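Csc2 (Thermofilum pendens, PDB 4TXD) probably binds RNA as the Cas7-family protein of a type I-D CRISPR system of prokaryotic immunity, and carries a zinc ion. Local coordinates at residues 205-210 with 225-230. Residues are numbered along the deposited sequence; the frame is centred on the assembly and turned at random. Where two conformers were deposited one is given.
Sequences TQRRIT and TGQALF
NH2 of R207 is the polar atom at which the two segments meet. It lies 3.6 Å from NE2 of Q227. CZ of F230 is 3.8 Å from the same NH2. NH2 is also in a salt bridge with OE1 of E88, on strand 85-92, and this is its strongest partner. Both NH2 and NE2 of Q227 carry hydrogens, so the approach to Q227 is van der Waals contact between two donors. The guanidinium and amide planes stand 47° apart. The side chains of R207 and F230 cross at about a right angle, with guanidinium and ring planes 71° apart. R207 reaches across because its side chain is extended from CG to NE, with CG anti to the backbone N (chi1 -175°). Q227 instead bends at chi2, which helps bring its amide to R207.

I209 adds the apolar part. Its CD1 is 4.2 Å from CE1 of F230. The same methyl lies 3.8 Å above one face of the R207 guanidinium, toward its rim. M77 of strand 77-82 touches R207, I209 and F230, and so joins both segments to that strand. Segment 225-230 is folded by a type I beta turn from G226 to L229, closed by the bond from L229 N to G226 O at 3.1 Å. F230 follows the turn directly, and backbone C of A228 lies over one face of its ring, toward the rim.

Only 101 Å² is buried here, at the surface and away from the zinc site. Both segments belong to the long connection between 197-204 and 240-247, neighbouring antiparallel strands of the central sheet. The contact draws the start of that connection against the turn after strand 222-224, beside the RRM-type core of this Cas7-family protein.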
loop_
_atom_site.group_PDB
_atom_site.type_symbol
_atom_site.label_atom_id
_atom_site.label_comp_id
_atom_site.label_asym_id
_atom_site.label_seq_id
_atom_site.Cartn_x
_atom_site.Cartn_y
_atom_site.Cartn_z
ATOM N N THR A 205 6.644 -14.517 12.235
ATOM C CA THR A 205 6.984 -14.753 13.630
ATOM C C THR A 205 7.593 -16.130 13.865
ATOM O O THR A 205 8.069 -16.424 14.920
ATOM C CB THR A 205 5.761 -14.654 14.532
ATOM O OG1 THR A 205 4.790 -15.565 14.096
ATOM C CG2 THR A 205 5.194 -13.310 14.501
ATOM N N GLN A 206 7.556 -16.953 12.843
ATOM C CA GLN A 206 8.130 -18.292 12.897
ATOM C C GLN A 206 8.892 -18.574 11.619
ATOM O O GLN A 206 8.547 -18.053 10.546
ATOM C CB GLN A 206 7.036 -19.358 13.088
ATOM C CG GLN A 206 6.197 -19.197 14.346
ATOM C CD GLN A 206 4.937 -20.035 14.292
ATOM O OE1 GLN A 206 4.138 -19.918 13.356
ATOM N NE2 GLN A 206 4.753 -20.893 15.289
ATOM N N ARG A 207 9.910 -19.417 11.745
ATOM C CA ARG A 207 10.702 -19.872 10.614
ATOM C C ARG A 207 10.064 -21.122 10.029
ATOM O O ARG A 207 10.492 -22.236 10.324
ATOM C CB ARG A 207 12.143 -20.157 11.053
ATOM C CG ARG A 207 13.110 -20.518 9.931
ATOM C CD ARG A 207 14.533 -20.746 10.501
ATOM N NE ARG A 207 15.593 -20.657 9.484
ATOM C CZ ARG A 207 15.852 -21.616 8.602
ATOM N NH1 ARG A 207 15.120 -22.721 8.600
ATOM N NH2 ARG A 207 16.826 -21.471 7.715
ATOM N N ARG A 208 9.018 -20.949 9.232
ATOM C CA ARG A 208 8.298 -22.106 8.715
ATOM C C ARG A 208 8.483 -22.142 7.210
ATOM O O ARG A 208 7.647 -21.634 6.452
ATOM C CB ARG A 208 6.812 -22.057 9.116
ATOM C CG ARG A 208 6.592 -22.367 10.610
ATOM C CD ARG A 208 5.200 -21.980 11.090
ATOM N NE ARG A 208 4.132 -22.662 10.356
ATOM C CZ ARG A 208 2.834 -22.464 10.577
ATOM N NH1 ARG A 208 2.433 -21.613 11.526
ATOM N NH2 ARG A 208 1.933 -23.125 9.859
ATOM N N ILE A 209 9.639 -22.668 6.799
ATOM C CA ILE A 209 9.997 -22.702 5.385
ATOM C C ILE A 209 10.448 -24.094 4.974
ATOM O O ILE A 209 10.916 -24.900 5.794
ATOM C CB ILE A 209 11.101 -21.678 5.034
ATOM C CG1 ILE A 209 12.444 -22.067 5.671
ATOM C CG2 ILE A 209 10.671 -20.255 5.437
ATOM C CD1 ILE A 209 13.649 -21.280 5.109
ATOM N N THR A 210 10.282 -24.390 3.693
ATOM C CA THR A 210 10.722 -25.673 3.173
ATOM C C THR A 210 12.246 -25.788 3.296
ATOM O O THR A 210 12.976 -24.884 2.886
ATOM C CB THR A 210 10.310 -25.865 1.708
ATOM O OG1 THR A 210 8.881 -25.789 1.592
ATOM C CG2 THR A 210 10.776 -27.237 1.218
ATOM N N THR A 225 25.260 -22.022 -4.448
ATOM C CA THR A 225 24.256 -22.956 -3.874
ATOM C C THR A 225 24.287 -23.196 -2.222
ATOM O O THR A 225 25.216 -22.701 -1.679
ATOM C CB THR A 225 24.346 -24.338 -4.572
ATOM O OG1 THR A 225 25.588 -24.975 -4.225
ATOM C CG2 THR A 225 24.237 -24.210 -6.079
ATOM N N GLY A 226 23.466 -24.045 -1.688
ATOM C CA GLY A 226 23.565 -24.389 -0.316
ATOM C C GLY A 226 22.311 -24.033 0.436
ATOM O O GLY A 226 21.508 -23.271 0.011
ATOM N N GLN A 227 22.196 -24.656 1.573
ATOM C CA GLN A 227 21.122 -24.398 2.538
ATOM C C GLN A 227 20.900 -22.907 2.835
ATOM O O GLN A 227 19.754 -22.459 2.975
ATOM C CB GLN A 227 21.420 -25.141 3.851
ATOM C CG GLN A 227 20.420 -24.884 4.993
ATOM C CD GLN A 227 20.783 -23.684 5.878
ATOM O OE1 GLN A 227 21.955 -23.467 6.201
ATOM N NE2 GLN A 227 19.770 -22.899 6.266
ATOM N N ALA A 228 21.983 -22.138 2.936
ATOM C CA ALA A 228 21.872 -20.742 3.349
ATOM C C ALA A 228 21.592 -19.783 2.190
ATOM O O ALA A 228 21.561 -18.555 2.374
ATOM C CB ALA A 228 23.140 -20.316 4.098
ATOM N N LEU A 229 21.362 -20.314 1.008
ATOM C CA LEU A 229 20.978 -19.487 -0.113
ATOM C C LEU A 229 19.466 -19.283 -0.151
ATOM O O LEU A 229 18.729 -20.214 -0.311
ATOM C CB LEU A 229 21.460 -20.068 -1.426
ATOM C CG LEU A 229 21.007 -19.378 -2.690
ATOM C CD1 LEU A 229 21.441 -17.938 -2.715
ATOM C CD2 LEU A 229 21.431 -20.115 -3.937
ATOM N N PHE A 230 19.045 -18.045 0.017
ATOM C CA PHE A 230 17.615 -17.757 0.136
ATOM C C PHE A 230 17.092 -16.953 -1.047
ATOM O O PHE A 230 16.155 -16.172 -0.913
ATOM C CB PHE A 230 17.338 -17.029 1.464
ATOM C CG PHE A 230 17.699 -17.843 2.676
ATOM C CD1 PHE A 230 17.113 -19.082 2.894
ATOM C CD2 PHE A 230 18.631 -17.377 3.597
ATOM C CE1 PHE A 230 17.444 -19.850 4.011
ATOM C CE2 PHE A 230 18.961 -18.135 4.711
ATOM C CZ PHE A 230 18.372 -19.371 4.919
#